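Local coordinates for protein lectin (Trichosanthes anguina, PDB 4HR6) that binds carbohydrate as a three-chain, nontoxic seed lectin homologous to type II ribosome-inactivating proteins, at residues I81-I92 / L102-M113; S145-Q156 / F167-N175. One frame throughout, in Å; residues are numbered along the deposited sequence.

Contact 1 (I81-I92 / L102-M113)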
loop_
_atom_site.group_PDB
_atom_site.type_symbol
_atom_site.label_atom_id
_atom_site.label_comp_id
_atom_site.label_asym_id
_atom_site.label_seq_id
_atom_site.Cartn_x
_atom_site.Cartn_y
_atom_site.Cartn_z
ATOM N N ILE B 81 1.487 -16.162 18.767
ATOM C CA ILE B 81 0.810 -15.397 19.789
ATOM C C ILE B 81 -0.464 -14.806 19.242
ATOM O O ILE B 81 -0.438 -14.082 18.253
ATOM C CB ILE B 81 1.717 -14.271 20.308
ATOM C CG1 ILE B 81 2.936 -14.878 21.009
ATOM C CG2 ILE B 81 0.959 -13.366 21.255
ATOM C CD1 ILE B 81 4.109 -13.937 21.099
ATOM N N VAL B 82 -1.569 -15.089 19.918
ATOM C CA VAL B 82 -2.871 -14.654 19.463
ATOM C C VAL B 82 -3.056 -13.169 19.719
ATOM O O VAL B 82 -2.638 -12.661 20.759
ATOM C CB VAL B 82 -4.042 -15.457 20.119
ATOM C CG1 VAL B 82 -4.057 -16.879 19.606
ATOM C CG2 VAL B 82 -3.938 -15.485 21.639
ATOM N N LEU B 83 -3.681 -12.497 18.753
ATOM C CA LEU B 83 -4.075 -11.100 18.835
ATOM C C LEU B 83 -5.591 -11.016 18.804
ATOM O O LEU B 83 -6.259 -11.888 18.240
ATOM C CB LEU B 83 -3.525 -10.319 17.647
ATOM C CG LEU B 83 -2.015 -10.444 17.455
ATOM C CD1 LEU B 83 -1.587 -9.572 16.291
ATOM C CD2 LEU B 83 -1.298 -10.061 18.748
ATOM N N GLY B 84 -6.126 -9.947 19.384
ATOM C CA GLY B 84 -7.567 -9.740 19.441
ATOM C C GLY B 84 -7.959 -8.953 20.666
ATOM O O GLY B 84 -7.107 -8.521 21.453
ATOM N N VAL B 85 -9.259 -8.796 20.843
ATOM C CA VAL B 85 -9.807 -7.969 21.897
ATOM C C VAL B 85 -9.404 -8.482 23.279
ATOM O O VAL B 85 -8.952 -7.708 24.122
ATOM C CB VAL B 85 -11.335 -7.913 21.799
ATOM C CG1 VAL B 85 -11.911 -7.088 22.942
ATOM C CG2 VAL B 85 -11.744 -7.334 20.446
ATOM N N ASP B 86 -9.561 -9.780 23.507
ATOM C CA ASP B 86 -9.319 -10.327 24.832
ATOM C C ASP B 86 -7.836 -10.494 25.118
ATOM O O ASP B 86 -7.407 -10.268 26.227
ATOM C CB ASP B 86 -10.080 -11.653 25.041
ATOM C CG ASP B 86 -11.592 -11.469 25.009
ATOM O OD1 ASP B 86 -12.125 -10.621 25.749
ATOM O OD2 ASP B 86 -12.257 -12.181 24.230
ATOM N N PRO B 87 -7.038 -10.900 24.121
ATOM C CA PRO B 87 -5.592 -10.851 24.384
ATOM C C PRO B 87 -5.085 -9.455 24.759
ATOM O O PRO B 87 -4.208 -9.328 25.606
ATOM C CB PRO B 87 -4.997 -11.310 23.065
ATOM C CG PRO B 87 -6.052 -12.262 22.522
ATOM C CD PRO B 87 -7.340 -11.583 22.855
ATOM N N LEU B 88 -5.636 -8.420 24.140
ATOM C CA LEU B 88 -5.249 -7.043 24.447
ATOM C C LEU B 88 -5.647 -6.668 25.864
ATOM O O LEU B 88 -4.866 -6.078 26.581
ATOM C CB LEU B 88 -5.868 -6.081 23.444
ATOM C CG LEU B 88 -5.504 -4.591 23.597
ATOM C CD1 LEU B 88 -3.995 -4.341 23.619
ATOM C CD2 LEU B 88 -6.155 -3.803 22.473
ATOM N N ASP B 89 -6.870 -7.024 26.255
ATOM C CA ASP B 89 -7.395 -6.753 27.595
ATOM C C ASP B 89 -6.492 -7.411 28.639
ATOM O O ASP B 89 -6.099 -6.786 29.614
ATOM C CB ASP B 89 -8.829 -7.280 27.708
ATOM C CG ASP B 89 -9.593 -6.671 28.875
ATOM O OD1 ASP B 89 -9.843 -5.463 28.864
ATOM O OD2 ASP B 89 -9.932 -7.405 29.810
ATOM N N PHE B 90 -6.149 -8.673 28.389
ATOM C CA PHE B 90 -5.261 -9.441 29.221
ATOM C C PHE B 90 -3.891 -8.714 29.314
ATOM O O PHE B 90 -3.315 -8.589 30.387
ATOM C CB PHE B 90 -5.107 -10.841 28.595
ATOM C CG PHE B 90 -4.266 -11.814 29.390
ATOM C CD1 PHE B 90 -3.365 -12.631 28.756
ATOM C CD2 PHE B 90 -4.396 -11.932 30.758
ATOM C CE1 PHE B 90 -2.604 -13.545 29.465
ATOM C CE2 PHE B 90 -3.633 -12.833 31.482
ATOM C CZ PHE B 90 -2.741 -13.641 30.837
ATOM N N ALA B 91 -3.380 -8.282 28.167
ATOM C CA ALA B 91 -2.089 -7.607 28.075
ATOM C C ALA B 91 -2.052 -6.309 28.892
ATOM O O ALA B 91 -1.108 -6.061 29.623
ATOM C CB ALA B 91 -1.747 -7.329 26.630
ATOM N N ILE B 92 -3.099 -5.510 28.786
ATOM C CA ILE B 92 -3.175 -4.280 29.538
ATOM C C ILE B 92 -3.079 -4.586 31.051
ATOM O O ILE B 92 -2.240 -3.999 31.779
ATOM C CB ILE B 92 -4.464 -3.504 29.178
ATOM C CG1 ILE B 92 -4.370 -2.977 27.752
ATOM C CG2 ILE B 92 -4.677 -2.325 30.119
ATOM C CD1 ILE B 92 -5.675 -2.407 27.215
ATOM N N LEU B 102 4.589 -12.169 32.439
ATOM C CA LEU B 102 3.772 -11.928 31.264
ATOM C C LEU B 102 4.084 -10.638 30.484
ATOM O O LEU B 102 3.358 -10.293 29.542
ATOM C CB LEU B 102 2.307 -11.916 31.700
ATOM C CG LEU B 102 1.829 -13.289 32.190
ATOM C CD1 LEU B 102 0.500 -13.198 32.917
ATOM C CD2 LEU B 102 1.728 -14.242 31.018
ATOM N N LEU B 103 5.158 -9.945 30.864
ATOM C CA LEU B 103 5.495 -8.653 30.283
ATOM C C LEU B 103 5.899 -8.732 28.815
ATOM O O LEU B 103 5.355 -8.013 28.017
ATOM C CB LEU B 103 6.585 -7.917 31.092
ATOM C CG LEU B 103 6.168 -7.134 32.337
ATOM C CD1 LEU B 103 7.285 -6.168 32.705
ATOM C CD2 LEU B 103 4.865 -6.372 32.171
ATOM N N PRO B 104 6.878 -9.571 28.467
ATOM C CA PRO B 104 7.296 -9.604 27.063
ATOM C C PRO B 104 6.130 -9.960 26.133
ATOM O O PRO B 104 5.918 -9.322 25.111
ATOM C CB PRO B 104 8.356 -10.710 27.029
ATOM C CG PRO B 104 8.800 -10.900 28.422
ATOM C CD PRO B 104 7.689 -10.465 29.315
ATOM N N LEU B 105 5.379 -10.979 26.512
ATOM C CA LEU B 105 4.216 -11.408 25.747
ATOM C C LEU B 105 3.214 -10.277 25.586
ATOM O O LEU B 105 2.725 -10.023 24.479
ATOM C CB LEU B 105 3.542 -12.579 26.457
ATOM C CG LEU B 105 2.370 -13.196 25.693
ATOM C CD1 LEU B 105 2.917 -14.223 24.717
ATOM C CD2 LEU B 105 1.349 -13.822 26.645
ATOM N N SER B 106 2.922 -9.592 26.687
ATOM C CA SER B 106 1.936 -8.514 26.672
ATOM C C SER B 106 2.394 -7.360 25.783
ATOM O O SER B 106 1.583 -6.811 25.049
ATOM C CB SER B 106 1.600 -8.057 28.089
ATOM O OG SER B 106 1.212 -9.167 28.894
ATOM N N PHE B 107 3.693 -7.034 25.809
ATOM C CA PHE B 107 4.228 -6.021 24.900
ATOM C C PHE B 107 4.060 -6.417 23.415
ATOM O O PHE B 107 3.679 -5.608 22.587
ATOM C CB PHE B 107 5.704 -5.714 25.202
ATOM C CG PHE B 107 5.899 -4.639 26.241
ATOM C CD1 PHE B 107 6.653 -4.878 27.375
ATOM C CD2 PHE B 107 5.330 -3.389 26.076
ATOM C CE1 PHE B 107 6.838 -3.878 28.329
ATOM C CE2 PHE B 107 5.503 -2.387 27.029
ATOM C CZ PHE B 107 6.256 -2.635 28.150
ATOM N N LEU B 108 4.342 -7.664 23.093
ATOM C CA LEU B 108 4.151 -8.167 21.727
ATOM C C LEU B 108 2.713 -7.957 21.206
ATOM O O LEU B 108 2.497 -7.506 20.070
ATOM C CB LEU B 108 4.527 -9.634 21.686
ATOM C CG LEU B 108 5.824 -10.109 21.026
ATOM C CD1 LEU B 108 6.784 -9.018 20.645
ATOM C CD2 LEU B 108 6.502 -11.181 21.878
ATOM N N VAL B 109 1.734 -8.224 22.057
ATOM C CA VAL B 109 0.347 -7.982 21.704
ATOM C C VAL B 109 0.076 -6.501 21.457
ATOM O O VAL B 109 -0.476 -6.105 20.418
ATOM C CB VAL B 109 -0.595 -8.516 22.801
ATOM C CG1 VAL B 109 -2.029 -8.157 22.491
ATOM C CG2 VAL B 109 -0.454 -10.033 22.944
ATOM N N ILE B 110 0.472 -5.674 22.423
ATOM C CA ILE B 110 0.141 -4.266 22.411
ATOM C C ILE B 110 0.847 -3.548 21.259
ATOM O O ILE B 110 0.233 -2.771 20.542
ATOM C CB ILE B 110 0.485 -3.614 23.763
ATOM C CG1 ILE B 110 -0.516 -4.058 24.822
ATOM C CG2 ILE B 110 0.461 -2.099 23.646
ATOM C CD1 ILE B 110 0.007 -3.969 26.231
ATOM N N ILE B 111 2.133 -3.816 21.084
ATOM C CA ILE B 111 2.904 -3.163 20.047
ATOM C C ILE B 111 2.279 -3.462 18.678
ATOM O O ILE B 111 2.053 -2.559 17.881
ATOM C CB ILE B 111 4.404 -3.572 20.134
ATOM C CG1 ILE B 111 5.035 -2.911 21.368
ATOM C CG2 ILE B 111 5.174 -3.178 18.887
ATOM C CD1 ILE B 111 6.414 -3.423 21.694
ATOM N N GLN B 112 1.959 -4.721 18.426
ATOM C CA GLN B 112 1.389 -5.086 17.136
ATOM C C GLN B 112 0.023 -4.468 16.908
ATOM O O GLN B 112 -0.236 -3.912 15.850
ATOM C CB GLN B 112 1.337 -6.588 16.984
ATOM C CG GLN B 112 2.714 -7.183 16.826
ATOM C CD GLN B 112 2.654 -8.651 16.553
ATOM O OE1 GLN B 112 2.497 -9.462 17.468
ATOM N NE2 GLN B 112 2.780 -9.009 15.294
ATOM N N MET B 113 -0.835 -4.530 17.917
ATOM C CA MET B 113 -2.209 -4.077 17.777
ATOM C C MET B 113 -2.351 -2.568 17.792
ATOM O O MET B 113 -3.391 -2.051 17.360
ATOM C CB MET B 113 -3.081 -4.675 18.858
ATOM C CG MET B 113 -3.343 -6.151 18.665
ATOM S SD MET B 113 -4.424 -6.867 19.922
ATOM C CE MET B 113 -5.999 -6.115 19.489
#
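Met113 lays its thioether against the start of helix 85-92, where Gly84 holds the N-cap position. The chain runs straight to SD and then bends (chi3 70°), which sets CE 3.3 Å from Gly84 O and brings it against the CD2 branch of Leu88. The sulfur meets the Gly84 amide as well: a weak N-H...S hydrogen bond joins Gly84 N to Met113 SD at 3.6 Å, with 153° at the hydrogen. At the other end of the loop, Ile81 lies on a patch of helix 103-113 spanning one turn. Its CD1 reaches Leu108 CD2 at 3.7 Å, the two side chains crossing at about a right angle, while CG1 lies 3.8 Å from Leu105 CD1 and CG2 faces the CG2 branch of Val109. Between these anchors, Leu83 sends CD2 to 4.0 Å from Val109 CA and close to Gln112 OE1; the Gln112 amide has its stronger partner in Glu147.

Val109 joins this loop packing to the helix pair, its CG1 meeting Leu88 CA at 3.9 Å. The helical segments cross at -128°, with axes 8.8 Å apart at closest approach. The backbones come closest where Ala91 CA and Ser106 CA are 4.4 Å apart, and the two small side chains meet there.

Around this largely buried layer, Val127 and Phe131 of helix 121-132 touch Met113, and Leu70 of helix 67-74 packs on Leu108. Leu83 is tied through its backbone to Phe137, while Leu5 of a neighbouring lectin chain packs on Leu88.

Contact 2 (S145-Q156 / F167-N175)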
loop_
_atom_site.group_PDB
_atom_site.type_symbol
_atom_site.label_atom_id
_atom_site.label_comp_id
_atom_site.label_asym_id
_atom_site.label_seq_id
_atom_site.Cartn_x
_atom_site.Cartn_y
_atom_site.Cartn_z
ATOM N N SER B 145 6.077 -10.058 7.677
ATOM C CA SER B 145 6.970 -9.495 6.653
ATOM C C SER B 145 6.812 -7.973 6.518
ATOM O O SER B 145 7.770 -7.267 6.224
ATOM C CB SER B 145 6.782 -10.195 5.292
ATOM O OG SER B 145 5.509 -9.954 4.729
ATOM N N LEU B 146 5.610 -7.464 6.760
ATOM C CA LEU B 146 5.401 -6.029 6.806
ATOM C C LEU B 146 6.113 -5.426 8.021
ATOM O O LEU B 146 6.817 -4.431 7.896
ATOM C CB LEU B 146 3.916 -5.702 6.879
ATOM C CG LEU B 146 3.059 -6.042 5.662
ATOM C CD1 LEU B 146 1.585 -5.797 5.993
ATOM C CD2 LEU B 146 3.477 -5.218 4.465
ATOM N N GLU B 147 5.942 -6.042 9.189
ATOM C CA GLU B 147 6.565 -5.532 10.417
ATOM C C GLU B 147 8.088 -5.470 10.284
ATOM O O GLU B 147 8.707 -4.451 10.580
ATOM C CB GLU B 147 6.179 -6.399 11.614
ATOM C CG GLU B 147 4.707 -6.271 12.015
ATOM C CD GLU B 147 4.298 -7.265 13.087
ATOM O OE1 GLU B 147 5.149 -8.029 13.563
ATOM O OE2 GLU B 147 3.116 -7.307 13.458
ATOM N N ASP B 148 8.669 -6.562 9.819
ATOM C CA ASP B 148 10.107 -6.679 9.702
ATOM C C ASP B 148 10.721 -5.777 8.614
ATOM O O ASP B 148 11.906 -5.455 8.687
ATOM C CB ASP B 148 10.495 -8.138 9.448
ATOM C CG ASP B 148 10.263 -9.035 10.661
ATOM O OD1 ASP B 148 10.045 -8.541 11.785
ATOM O OD2 ASP B 148 10.305 -10.257 10.477
ATOM N N ASN B 149 9.940 -5.373 7.614
ATOM C CA ASN B 149 10.474 -4.557 6.497
ATOM C C ASN B 149 10.085 -3.095 6.483
ATOM O O ASN B 149 10.416 -2.387 5.540
ATOM C CB ASN B 149 10.060 -5.182 5.164
ATOM C CG ASN B 149 10.860 -6.419 4.841
ATOM O OD1 ASN B 149 12.042 -6.335 4.576
ATOM N ND2 ASN B 149 10.235 -7.561 4.892
ATOM N N TRP B 150 9.384 -2.620 7.516
ATOM C CA TRP B 150 8.880 -1.238 7.517
ATOM C C TRP B 150 9.961 -0.183 7.322
ATOM O O TRP B 150 9.767 0.801 6.601
ATOM C CB TRP B 150 8.158 -0.956 8.827
ATOM C CG TRP B 150 7.679 0.416 8.961
ATOM C CD1 TRP B 150 6.704 1.007 8.232
ATOM C CD2 TRP B 150 8.113 1.392 9.919
ATOM N NE1 TRP B 150 6.501 2.299 8.665
ATOM C CE2 TRP B 150 7.361 2.564 9.691
ATOM C CE3 TRP B 150 9.078 1.394 10.934
ATOM C CZ2 TRP B 150 7.531 3.729 10.442
ATOM C CZ3 TRP B 150 9.250 2.550 11.686
ATOM C CH2 TRP B 150 8.468 3.701 11.444
ATOM N N SER B 151 11.083 -0.365 8.009
ATOM C CA SER B 151 12.197 0.558 7.889
ATOM C C SER B 151 12.732 0.605 6.471
ATOM O O SER B 151 12.940 1.666 5.912
ATOM C CB SER B 151 13.334 0.153 8.832
ATOM O OG SER B 151 14.377 1.097 8.710
ATOM N N GLU B 152 12.964 -0.568 5.918
ATOM C CA GLU B 152 13.475 -0.735 4.569
ATOM C C GLU B 152 12.489 -0.223 3.505
ATOM O O GLU B 152 12.910 0.404 2.536
ATOM C CB GLU B 152 13.759 -2.214 4.354
ATOM C CG GLU B 152 14.422 -2.575 3.045
ATOM C CD GLU B 152 15.802 -1.959 2.860
ATOM O OE1 GLU B 152 16.461 -1.611 3.853
ATOM O OE2 GLU B 152 16.226 -1.829 1.695
ATOM N N ILE B 153 11.191 -0.496 3.687
ATOM C CA ILE B 153 10.148 0.044 2.799
ATOM C C ILE B 153 10.131 1.544 2.859
ATOM O O ILE B 153 10.069 2.204 1.831
ATOM C CB ILE B 153 8.734 -0.460 3.179
ATOM C CG1 ILE B 153 8.576 -1.921 2.798
ATOM C CG2 ILE B 153 7.625 0.360 2.521
ATOM C CD1 ILE B 153 7.374 -2.576 3.445
ATOM N N SER B 154 10.162 2.103 4.054
ATOM C CA SER B 154 10.256 3.554 4.147
ATOM C C SER B 154 11.479 4.119 3.393
ATOM O O SER B 154 11.382 5.127 2.729
ATOM C CB SER B 154 10.341 4.003 5.606
ATOM O OG SER B 154 9.260 3.576 6.384
ATOM N N LEU B 155 12.645 3.493 3.549
ATOM C CA LEU B 155 13.850 3.933 2.837
ATOM C C LEU B 155 13.644 3.873 1.326
ATOM O O LEU B 155 14.005 4.800 0.619
ATOM C CB LEU B 155 15.064 3.054 3.192
ATOM C CG LEU B 155 16.362 3.329 2.413
ATOM C CD1 LEU B 155 16.895 4.719 2.664
ATOM C CD2 LEU B 155 17.436 2.342 2.805
ATOM N N GLN B 156 13.089 2.771 0.832
ATOM C CA GLN B 156 12.922 2.610 -0.597
ATOM C C GLN B 156 11.901 3.575 -1.192
ATOM O O GLN B 156 12.058 4.023 -2.328
ATOM C CB GLN B 156 12.567 1.165 -0.946
ATOM C CG GLN B 156 13.630 0.151 -0.552
ATOM C CD GLN B 156 15.010 0.487 -1.089
ATOM O OE1 GLN B 156 15.152 1.111 -2.141
ATOM N NE2 GLN B 156 16.037 0.087 -0.352
ATOM N N PHE B 167 12.478 1.250 -6.734
ATOM C CA PHE B 167 13.245 1.002 -5.532
ATOM C C PHE B 167 14.714 0.760 -5.883
ATOM O O PHE B 167 15.038 0.372 -7.002
ATOM C CB PHE B 167 12.690 -0.238 -4.822
ATOM C CG PHE B 167 11.363 -0.024 -4.136
ATOM C CD1 PHE B 167 10.833 -1.032 -3.360
ATOM C CD2 PHE B 167 10.684 1.185 -4.213
ATOM C CE1 PHE B 167 9.632 -0.870 -2.692
ATOM C CE2 PHE B 167 9.489 1.359 -3.541
ATOM C CZ PHE B 167 8.967 0.330 -2.776
ATOM N N GLY B 168 15.594 0.989 -4.917
ATOM C CA GLY B 168 17.012 0.700 -5.083
ATOM C C GLY B 168 17.281 -0.753 -4.785
ATOM O O GLY B 168 18.291 -1.299 -5.197
ATOM N N SER B 169 16.359 -1.381 -4.068
ATOM C CA SER B 169 16.501 -2.759 -3.673
ATOM C C SER B 169 15.119 -3.427 -3.587
ATOM O O SER B 169 14.115 -2.769 -3.321
ATOM C CB SER B 169 17.263 -2.818 -2.339
ATOM O OG SER B 169 16.748 -3.821 -1.483
ATOM N N VAL B 170 15.079 -4.731 -3.817
ATOM C CA VAL B 170 13.840 -5.501 -3.735
ATOM C C VAL B 170 13.430 -5.721 -2.279
ATOM O O VAL B 170 14.270 -5.995 -1.439
ATOM C CB VAL B 170 14.004 -6.862 -4.441
ATOM C CG1 VAL B 170 12.812 -7.770 -4.183
ATOM C CG2 VAL B 170 14.189 -6.651 -5.935
ATOM N N VAL B 171 12.140 -5.562 -1.988
ATOM C CA VAL B 171 11.568 -5.972 -0.702
ATOM C C VAL B 171 10.739 -7.244 -0.898
ATOM O O VAL B 171 9.955 -7.323 -1.826
ATOM C CB VAL B 171 10.647 -4.886 -0.137
ATOM C CG1 VAL B 171 10.040 -5.343 1.185
ATOM C CG2 VAL B 171 11.405 -3.572 0.036
ATOM N N GLU B 172 10.901 -8.209 0.001
ATOM C CA GLU B 172 10.225 -9.489 -0.060
ATOM C C GLU B 172 9.034 -9.509 0.878
ATOM O O GLU B 172 9.194 -9.555 2.089
ATOM C CB GLU B 172 11.192 -10.609 0.331
ATOM C CG GLU B 172 12.531 -10.509 -0.375
ATOM C CD GLU B 172 13.325 -11.795 -0.325
ATOM O OE1 GLU B 172 13.581 -12.312 0.779
ATOM O OE2 GLU B 172 13.691 -12.288 -1.399
ATOM N N LEU B 173 7.833 -9.457 0.314
ATOM C CA LEU B 173 6.612 -9.552 1.107
ATOM C C LEU B 173 5.850 -10.825 0.784
ATOM O O LEU B 173 6.049 -11.432 -0.262
ATOM C CB LEU B 173 5.726 -8.346 0.855
ATOM C CG LEU B 173 6.281 -6.982 1.258
ATOM C CD1 LEU B 173 5.230 -5.923 0.971
ATOM C CD2 LEU B 173 6.684 -6.955 2.726
ATOM N N TYR B 174 4.991 -11.228 1.710
ATOM C CA TYR B 174 4.141 -12.380 1.545
ATOM C C TYR B 174 2.686 -11.975 1.516
ATOM O O TYR B 174 2.305 -11.015 2.166
ATOM C CB TYR B 174 4.376 -13.370 2.680
ATOM C CG TYR B 174 5.699 -14.040 2.563
ATOM C CD1 TYR B 174 6.827 -13.490 3.151
ATOM C CD2 TYR B 174 5.841 -15.210 1.828
ATOM C CE1 TYR B 174 8.062 -14.096 3.043
ATOM C CE2 TYR B 174 7.076 -15.827 1.707
ATOM C CZ TYR B 174 8.181 -15.264 2.316
ATOM O OH TYR B 174 9.413 -15.863 2.201
ATOM N N ASN B 175 1.873 -12.714 0.752
ATOM C CA ASN B 175 0.422 -12.530 0.773
ATOM C C ASN B 175 -0.187 -13.500 1.752
ATOM O O ASN B 175 0.535 -14.267 2.379
ATOM C CB ASN B 175 -0.203 -12.597 -0.638
ATOM C CG ASN B 175 -0.192 -13.991 -1.267
ATOM O OD1 ASN B 175 0.127 -15.008 -0.648
ATOM N ND2 ASN B 175 -0.546 -14.025 -2.533
HETATM O O HOH W 1 13.029 -7.681 2.048
#
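Gln156 meets the Phe167 ring with its aliphatic part and the corner after Phe167 with its amide, fastening helix 145-156 to the first strand of the two-stranded antiparallel sheet 166-174/180-185. The arrangement is a helix laid along one strand of a beta hairpin, nearly antiparallel to it at 160°. Gln156 CB stands over the ring centre, 3.6 Å from the centroid and only 12° off the normal, a clear CH-pi contact. A bend at chi2 (-53°) turns the amide back to the turn, where Gln156 OE1 accepts from Gly168 N at 2.8 Å and, weakly, from Ser169 N.

Farther along, Val171 CG1 lies 3.9 Å from Asn149 CG, the two side chains sliding past each other in opposite directions, and Ile153, crossing Val171 at about a right angle, brings its CG1 to the same methyl. Leu173 puts CD1 against Leu146 CD2, and Ser145 CB comes to the edge of the Tyr174 ring, near its plane. Ser145 OG also takes a weak bond from Tyr174 N, although its stronger partner is Leu141 O.

Second-shell bonds hold these polar groups. Gln156 NE2 donates to Glu152 OE2 at 2.8 Å from above the carboxylate plane, and Glu152 OE1 is bound in turn by Asn1 of a neighbouring lectin chain. Strand 180-185 completes the sheet, its backbone bonded to that of Phe167, Val171 and Leu173. Asn149 ND2 bonds to Ser145 O at 2.8 Å, nearly in the plane of its own amide, while a water 3.0 Å from Asn149 OD1 donates to that oxygen and accepts from Glu172 N.

After the N-terminal sheet and helix 67-74, the chain enters contact 1, which closes a short excursion through residues 93-101 and pairs helix 85-96 with helix 103-119. Helix 121-132 follows before helix 141-159 opens contact 2, whose connection, residues 157-166, finishes the helix and leads into strand 166-174. The loops therefore follow in series, neither enclosing nor crossing the other. Their centres are about 25 Å apart, on opposite sides of the chain's centre, yet the segments touch directly: Gln112 NE2 of contact 1 lies 2.5 Å from Glu147 OE2 of contact 2, a probable hydrogen bond. It links the helical middle of the chain to its C-terminal helix-and-sheet part.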